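Side-chain contacts in uncharacterized protein (Helicobacter pylori, PDB 4O5J), which is a sialic acid-binding adhesin of the outer membrane, whose extracellular domain probably attaches the bacterium to sialylated glycans of its host: residues I287-F290 with A291-K295; V354-Y357 with G358-D362. All coordinates share one frame; numbering follows the deposited sequence.

Contact 1 (I287-F290 with A291-K295)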
ATOM      1  N   ILE A 287     -20.341  -8.691 -11.329  1.00 56.18           N
ATOM      2  CA  ILE A 287     -19.048  -9.308 -11.540  1.00 50.78           C
ATOM      3  C   ILE A 287     -18.101  -8.223 -12.061  1.00 54.03           C
ATOM      4  O   ILE A 287     -16.921  -8.243 -11.740  1.00 56.48           O
ATOM      5  CB  ILE A 287     -19.106 -10.539 -12.477  1.00 54.13           C
ATOM      6  CG1 ILE A 287     -17.783 -11.312 -12.431  1.00 50.83           C
ATOM      7  CG2 ILE A 287     -19.463 -10.149 -13.909  1.00 48.96           C
ATOM      8  CD1 ILE A 287     -17.833 -12.562 -13.291  1.00 51.55           C
ATOM      9  N   TYR A 288     -18.635  -7.260 -12.819  1.00 56.47           N
ATOM     10  CA  TYR A 288     -17.791  -6.206 -13.359  1.00 58.55           C
ATOM     11  C   TYR A 288     -17.266  -5.280 -12.251  1.00 60.25           C
ATOM     12  O   TYR A 288     -16.065  -5.007 -12.137  1.00 55.54           O
ATOM     13  CB  TYR A 288     -18.547  -5.445 -14.415  1.00 52.87           C
ATOM     14  CG  TYR A 288     -17.705  -4.476 -15.204  1.00 58.87           C
ATOM     15  CD1 TYR A 288     -16.340  -4.671 -15.363  1.00 61.56           C
ATOM     16  CD2 TYR A 288     -18.287  -3.394 -15.848  1.00 60.13           C
ATOM     17  CE1 TYR A 288     -15.559  -3.770 -16.086  1.00 55.91           C
ATOM     18  CE2 TYR A 288     -17.534  -2.505 -16.572  1.00 65.00           C
ATOM     19  CZ  TYR A 288     -16.168  -2.696 -16.689  1.00 60.74           C
ATOM     20  OH  TYR A 288     -15.449  -1.817 -17.438  1.00 64.38           O
ATOM     21  N   THR A 289     -18.168  -4.830 -11.401  1.00 58.10           N
ATOM     22  CA  THR A 289     -17.812  -4.042 -10.252  1.00 53.74           C
ATOM     23  C   THR A 289     -16.852  -4.798  -9.373  1.00 51.45           C
ATOM     24  O   THR A 289     -15.868  -4.241  -8.904  1.00 51.93           O
ATOM     25  CB  THR A 289     -19.065  -3.741  -9.432  1.00 53.66           C
ATOM     26  OG1 THR A 289     -19.978  -3.073 -10.280  1.00 54.29           O
ATOM     27  CG2 THR A 289     -18.753  -2.845  -8.255  1.00 48.06           C
ATOM     28  N   PHE A 290     -17.143  -6.066  -9.146  1.00 52.04           N
ATOM     29  CA  PHE A 290     -16.279  -6.922  -8.344  1.00 50.29           C
ATOM     30  C   PHE A 290     -14.840  -6.889  -8.894  1.00 51.84           C
ATOM     31  O   PHE A 290     -13.867  -6.616  -8.173  1.00 52.72           O
ATOM     32  CB  PHE A 290     -16.830  -8.345  -8.398  1.00 48.81           C
ATOM     33  CG  PHE A 290     -16.154  -9.307  -7.466  1.00 52.08           C
ATOM     34  CD1 PHE A 290     -15.616  -8.874  -6.264  1.00 56.15           C
ATOM     35  CD2 PHE A 290     -16.067 -10.665  -7.788  1.00 51.91           C
ATOM     36  CE1 PHE A 290     -14.990  -9.772  -5.395  1.00 61.79           C
ATOM     37  CE2 PHE A 290     -15.446 -11.562  -6.914  1.00 53.99           C
ATOM     38  CZ  PHE A 290     -14.928 -11.129  -5.724  1.00 57.88           C
ATOM     39  N   ALA A 291     -14.713  -7.117 -10.188  1.00 49.36           N
ATOM     40  CA  ALA A 291     -13.390  -7.170 -10.862  1.00 50.67           C
ATOM     41  C   ALA A 291     -12.686  -5.806 -10.844  1.00 49.96           C
ATOM     42  O   ALA A 291     -11.508  -5.736 -10.473  1.00 45.19           O
ATOM     43  CB  ALA A 291     -13.551  -7.721 -12.288  1.00 46.90           C
ATOM     44  N   GLN A 292     -13.385  -4.721 -11.165  1.00 45.67           N
ATOM     45  CA  GLN A 292     -12.771  -3.391 -11.029  1.00 50.01           C
ATOM     46  C   GLN A 292     -12.258  -3.165  -9.650  1.00 52.69           C
ATOM     47  O   GLN A 292     -11.096  -2.732  -9.468  1.00 54.40           O
ATOM     48  CB  GLN A 292     -13.764  -2.308 -11.355  1.00 53.65           C
ATOM     49  CG  GLN A 292     -14.114  -2.287 -12.814  1.00 60.18           C
ATOM     50  CD  GLN A 292     -15.261  -1.336 -13.103  1.00 66.86           C
ATOM     51  OE1 GLN A 292     -15.066  -0.145 -13.296  1.00 71.23           O
ATOM     52  NE2 GLN A 292     -16.451  -1.862 -13.143  1.00 69.18           N
ATOM     53  N   ASN A 293     -13.084  -3.479  -8.647  1.00 52.19           N
ATOM     54  CA  ASN A 293     -12.683  -3.206  -7.238  1.00 55.36           C
ATOM     55  C   ASN A 293     -11.443  -3.982  -6.869  1.00 48.94           C
ATOM     56  O   ASN A 293     -10.553  -3.443  -6.199  1.00 47.75           O
ATOM     57  CB  ASN A 293     -13.798  -3.554  -6.215  1.00 54.12           C
ATOM     58  CG  ASN A 293     -14.949  -2.592  -6.277  1.00 51.32           C
ATOM     59  OD1 ASN A 293     -14.813  -1.465  -6.732  1.00 58.43           O
ATOM     60  ND2 ASN A 293     -16.083  -3.031  -5.821  1.00 57.16           N
ATOM     61  N   GLN A 294     -11.380  -5.249  -7.291  1.00 45.13           N
ATOM     62  CA  GLN A 294     -10.253  -6.074  -6.942  1.00 45.85           C
ATOM     63  C   GLN A 294      -8.989  -5.552  -7.676  1.00 45.49           C
ATOM     64  O   GLN A 294      -7.896  -5.619  -7.125  1.00 47.44           O
ATOM     65  CB  GLN A 294     -10.490  -7.528  -7.308  1.00 48.60           C
ATOM     66  CG  GLN A 294      -9.404  -8.441  -6.756  1.00 48.23           C
ATOM     67  CD  GLN A 294      -9.820  -9.909  -6.863  1.00 57.58           C
ATOM     68  OE1 GLN A 294      -9.286 -10.691  -7.698  1.00 57.48           O
ATOM     69  NE2 GLN A 294     -10.809 -10.304  -6.030  1.00 52.48           N
ATOM     70  N   LYS A 295      -9.138  -5.012  -8.874  1.00 45.34           N
ATOM     71  CA  LYS A 295      -7.981  -4.402  -9.542  1.00 45.35           C
ATOM     72  C   LYS A 295      -7.530  -3.147  -8.756  1.00 51.50           C
ATOM     73  O   LYS A 295      -6.319  -2.926  -8.541  1.00 47.46           O
ATOM     74  CB  LYS A 295      -8.284  -4.063 -10.997  1.00 43.49           C
ATOM     75  CG  LYS A 295      -7.012  -3.596 -11.744  1.00 47.57           C
ATOM     76  CD  LYS A 295      -7.395  -2.956 -13.072  1.00 59.29           C
ATOM     77  CE  LYS A 295      -6.279  -2.852 -14.132  1.00 66.66           C
ATOM     78  NZ  LYS A 295      -4.942  -2.710 -13.530  1.00 63.57           N
TER
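Gln292 reaches back one helical turn to lie against Tyr288, and its chain can be followed atom by atom. CB rests on the backbone oxygen of Tyr288. With CG beside its own backbone N (chi1 -69°), the side chain runs back toward the preceding turn; Gln292 CG then sits 3.4 Å from Tyr288 O and also meets CE1 of the ring. Gln292 CD passes Tyr288 CE1 and CZ at 3.9 Å each. At the tip, Gln292 NE2 stands 3.3 Å above the Tyr288 ring plane, over its centre: its distances to the six ring carbons run only from 3.6 to 3.7 Å. The amide plane is inclined 28° to the ring, so the nitrogen lies over the face while the group is neither flat on it nor upright.

Gln292 NE2 also gives a weak hydrogen bond to Tyr288 O (3.3 Å), an oxygen already taken by the nearly straight helical bond from Gln292 N (2.9 Å, 179° at the hydrogen). Any hold on the amide comes from the weak bond together with the contact over the ring face, and is probably modest. One residue further along, Thr289 and Asn293 run side by side in the same direction, Thr289 CG2 touching Asn293 ND2 at 3.6 Å; Asn293 ND2 also makes a weak hydrogen bond to Asn263 OD1, while Thr289 OG1 is bonded to the backbone of Lys285.

All of this is local packing on helix 281-309. Tyr288 and Ala291 meet Leu365 of helix 343-396, Phe290 and Gln294 pack on helix 57-76, and Phe290, Asn293 and Gln294 touch helix 241-268.

Contact 2 (V354-Y357 with G358-D362)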
ATOM      1  N   VAL A 354       1.785  -7.983  -6.321  1.00 50.31           N
ATOM      2  CA  VAL A 354       1.310  -7.078  -7.362  1.00 49.40           C
ATOM      3  C   VAL A 354       1.567  -7.631  -8.757  1.00 54.16           C
ATOM      4  O   VAL A 354       0.654  -7.648  -9.593  1.00 60.01           O
ATOM      5  CB  VAL A 354       1.960  -5.697  -7.265  1.00 45.98           C
ATOM      6  CG1 VAL A 354       1.769  -4.947  -8.604  1.00 42.18           C
ATOM      7  CG2 VAL A 354       1.354  -4.947  -6.097  1.00 45.65           C
ATOM      8  N   SER A 355       2.774  -8.118  -9.014  1.00 55.65           N
ATOM      9  CA  SER A 355       3.003  -8.628 -10.362  1.00 63.31           C
ATOM     10  C   SER A 355       2.211  -9.942 -10.585  1.00 65.89           C
ATOM     11  O   SER A 355       1.637 -10.163 -11.651  1.00 75.24           O
ATOM     12  CB  SER A 355       4.492  -8.753 -10.667  1.00 63.32           C
ATOM     13  OG  SER A 355       4.947  -9.942 -10.129  1.00 87.55           O
ATOM     14  N   TYR A 356       2.148 -10.808  -9.577  1.00 63.65           N
ATOM     15  CA  TYR A 356       1.449 -12.093  -9.743  1.00 55.53           C
ATOM     16  C   TYR A 356      -0.048 -11.915  -9.918  1.00 60.18           C
ATOM     17  O   TYR A 356      -0.612 -12.410 -10.905  1.00 63.82           O
ATOM     18  CB  TYR A 356       1.730 -13.013  -8.581  1.00 55.67           C
ATOM     19  CG  TYR A 356       0.984 -14.323  -8.676  1.00 65.16           C
ATOM     20  CD1 TYR A 356      -0.272 -14.489  -8.110  1.00 64.09           C
ATOM     21  CD2 TYR A 356       1.560 -15.406  -9.337  1.00 69.62           C
ATOM     22  CE1 TYR A 356      -0.942 -15.718  -8.218  1.00 69.52           C
ATOM     23  CE2 TYR A 356       0.923 -16.626  -9.440  1.00 72.43           C
ATOM     24  CZ  TYR A 356      -0.326 -16.772  -8.894  1.00 70.37           C
ATOM     25  OH  TYR A 356      -0.906 -17.978  -9.039  1.00 78.18           O
ATOM     26  N   TYR A 357      -0.694 -11.225  -8.970  1.00 54.07           N
ATOM     27  CA  TYR A 357      -2.163 -11.046  -9.045  1.00 51.93           C
ATOM     28  C   TYR A 357      -2.595  -9.980 -10.026  1.00 57.51           C
ATOM     29  O   TYR A 357      -3.740  -9.975 -10.491  1.00 56.78           O
ATOM     30  CB  TYR A 357      -2.740 -10.701  -7.671  1.00 48.06           C
ATOM     31  CG  TYR A 357      -2.545 -11.825  -6.662  1.00 56.10           C
ATOM     32  CD1 TYR A 357      -3.293 -13.021  -6.747  1.00 55.46           C
ATOM     33  CD2 TYR A 357      -1.612 -11.715  -5.651  1.00 51.43           C
ATOM     34  CE1 TYR A 357      -3.093 -14.044  -5.832  1.00 55.53           C
ATOM     35  CE2 TYR A 357      -1.417 -12.736  -4.732  1.00 54.71           C
ATOM     36  CZ  TYR A 357      -2.160 -13.875  -4.835  1.00 55.17           C
ATOM     37  OH  TYR A 357      -1.972 -14.847  -3.955  1.00 64.48           O
ATOM     38  N   GLY A 358      -1.701  -9.042 -10.309  1.00 62.48           N
ATOM     39  CA  GLY A 358      -1.959  -7.991 -11.289  1.00 61.76           C
ATOM     40  C   GLY A 358      -2.304  -8.578 -12.645  1.00 60.38           C
ATOM     41  O   GLY A 358      -3.360  -8.270 -13.182  1.00 57.16           O
ATOM     42  N   ASN A 359      -1.430  -9.435 -13.198  1.00 68.73           N
ATOM     43  CA  ASN A 359      -1.762 -10.167 -14.442  1.00 71.16           C
ATOM     44  C   ASN A 359      -3.080 -10.863 -14.338  1.00 63.58           C
ATOM     45  O   ASN A 359      -3.924 -10.725 -15.203  1.00 72.10           O
ATOM     46  CB  ASN A 359      -0.724 -11.197 -14.862  1.00 77.37           C
ATOM     47  CG  ASN A 359       0.548 -10.530 -15.235  1.00101.94           C
ATOM     48  OD1 ASN A 359       0.574  -9.329 -15.584  1.00113.24           O
ATOM     49  ND2 ASN A 359       1.632 -11.254 -15.103  1.00120.50           N
ATOM     50  N   ARG A 360      -3.263 -11.629 -13.287  1.00 62.87           N
ATOM     51  CA  ARG A 360      -4.448 -12.484 -13.221  1.00 68.19           C
ATOM     52  C   ARG A 360      -5.730 -11.665 -13.092  1.00 56.78           C
ATOM     53  O   ARG A 360      -6.712 -11.994 -13.688  1.00 55.80           O
ATOM     54  CB  ARG A 360      -4.311 -13.494 -12.102  1.00 64.48           C
ATOM     55  CG  ARG A 360      -3.502 -14.659 -12.568  1.00 71.20           C
ATOM     56  CD  ARG A 360      -2.863 -15.332 -11.402  1.00 85.05           C
ATOM     57  NE  ARG A 360      -1.939 -16.319 -11.924  1.00 91.24           N
ATOM     58  CZ  ARG A 360      -0.662 -16.085 -12.235  1.00100.56           C
ATOM     59  NH1 ARG A 360      -0.086 -14.856 -12.044  1.00 81.88           N
ATOM     60  NH2 ARG A 360       0.035 -17.107 -12.731  1.00 90.99           N
ATOM     61  N   VAL A 361      -5.703 -10.569 -12.345  1.00 55.66           N
ATOM     62  CA  VAL A 361      -6.913  -9.770 -12.195  1.00 53.34           C
ATOM     63  C   VAL A 361      -7.229  -9.041 -13.500  1.00 54.09           C
ATOM     64  O   VAL A 361      -8.413  -8.872 -13.832  1.00 52.07           O
ATOM     65  CB  VAL A 361      -6.856  -8.792 -11.000  1.00 48.61           C
ATOM     66  CG1 VAL A 361      -6.004  -7.560 -11.302  1.00 45.70           C
ATOM     67  CG2 VAL A 361      -8.270  -8.353 -10.605  1.00 47.26           C
ATOM     68  N   ASP A 362      -6.192  -8.650 -14.262  1.00 53.72           N
ATOM     69  CA  ASP A 362      -6.433  -8.021 -15.564  1.00 54.15           C
ATOM     70  C   ASP A 362      -7.183  -8.898 -16.492  1.00 58.01           C
ATOM     71  O   ASP A 362      -8.069  -8.433 -17.189  1.00 64.41           O
ATOM     72  CB  ASP A 362      -5.130  -7.607 -16.239  1.00 57.24           C
ATOM     73  CG  ASP A 362      -4.490  -6.377 -15.521  1.00 72.86           C
ATOM     74  OD1 ASP A 362      -5.199  -5.617 -14.827  1.00 74.04           O
ATOM     75  OD2 ASP A 362      -3.289  -6.146 -15.665  1.00 79.89           O
TER
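Arg360 lays its guanidinium flat on one face of the Tyr356 ring. The planes are 10° apart and the centres 3.6 Å, with Arg360 CZ 28° off the ring normal, which satisfies the geometry of both a stack and a cation-pi contact. Seen from the arginine, Tyr356 CE2 lies over the centre of the guanidinium; seen from the ring, Arg360 NH1 is displaced toward the rim and comes within 3.2 Å of Tyr356 CD2. At the guanidinium edge, in its plane, is the backbone oxygen of Tyr356, to which Arg360 NH1 makes a 2.7 Å hydrogen bond. The Tyr356 ring in turn sets its edge on a face of Tyr357: Tyr356 CD1 stands 3.5 Å above the centre of the Tyr357 ring.

With CG anti to the backbone N (chi1 177°), the Tyr356 ring lies beside its own carbonyl, where Arg360 can meet both. Arg360, extended from CG to NE, passes CD over the same face in a CH-pi contact 4.1 Å from the ring centroid. One residue thus engages both the ring and the carbonyl of Tyr356, fixing the guanidinium by its face and its edge. The i to i+4 backbone bonds are kept from Gly358 N to Val354 O, though bent, and from Val361 N to Tyr357 O (2.8 Å each), while Tyr356 O receives the arginine side chain.

The stack lies on the surface of helix 343-396. Tyr357 turns to helix 57-76, where it meets Phe70 edge-to-face and Tyr66, which Arg360 also touches, and it reaches Ile298 of helix 281-309, the helix on which Val354 and Val361 pack too.

How the contacts relate
Contact 1 comes first along the chain, on helix 281-309, and contact 2 follows on the long helix 343-396, their centres about 13 Å apart and on the same side of the chain's centre. The two helices pack against each other here. Lys295 NZ of contact 1 forms a salt bridge with Asp362 OD1 of contact 2 (3.2 Å), and Val361 CG2 rests 3.9 Å from both Lys295 N and Gln294 OE1. Helix 57-76 is a third partner, touched from both contacts. The two contacts meet directly through this one charge pair and Val361, within a wider helix-to-helix interface of the largely helical extracellular adhesion domain, with no sheet taking part.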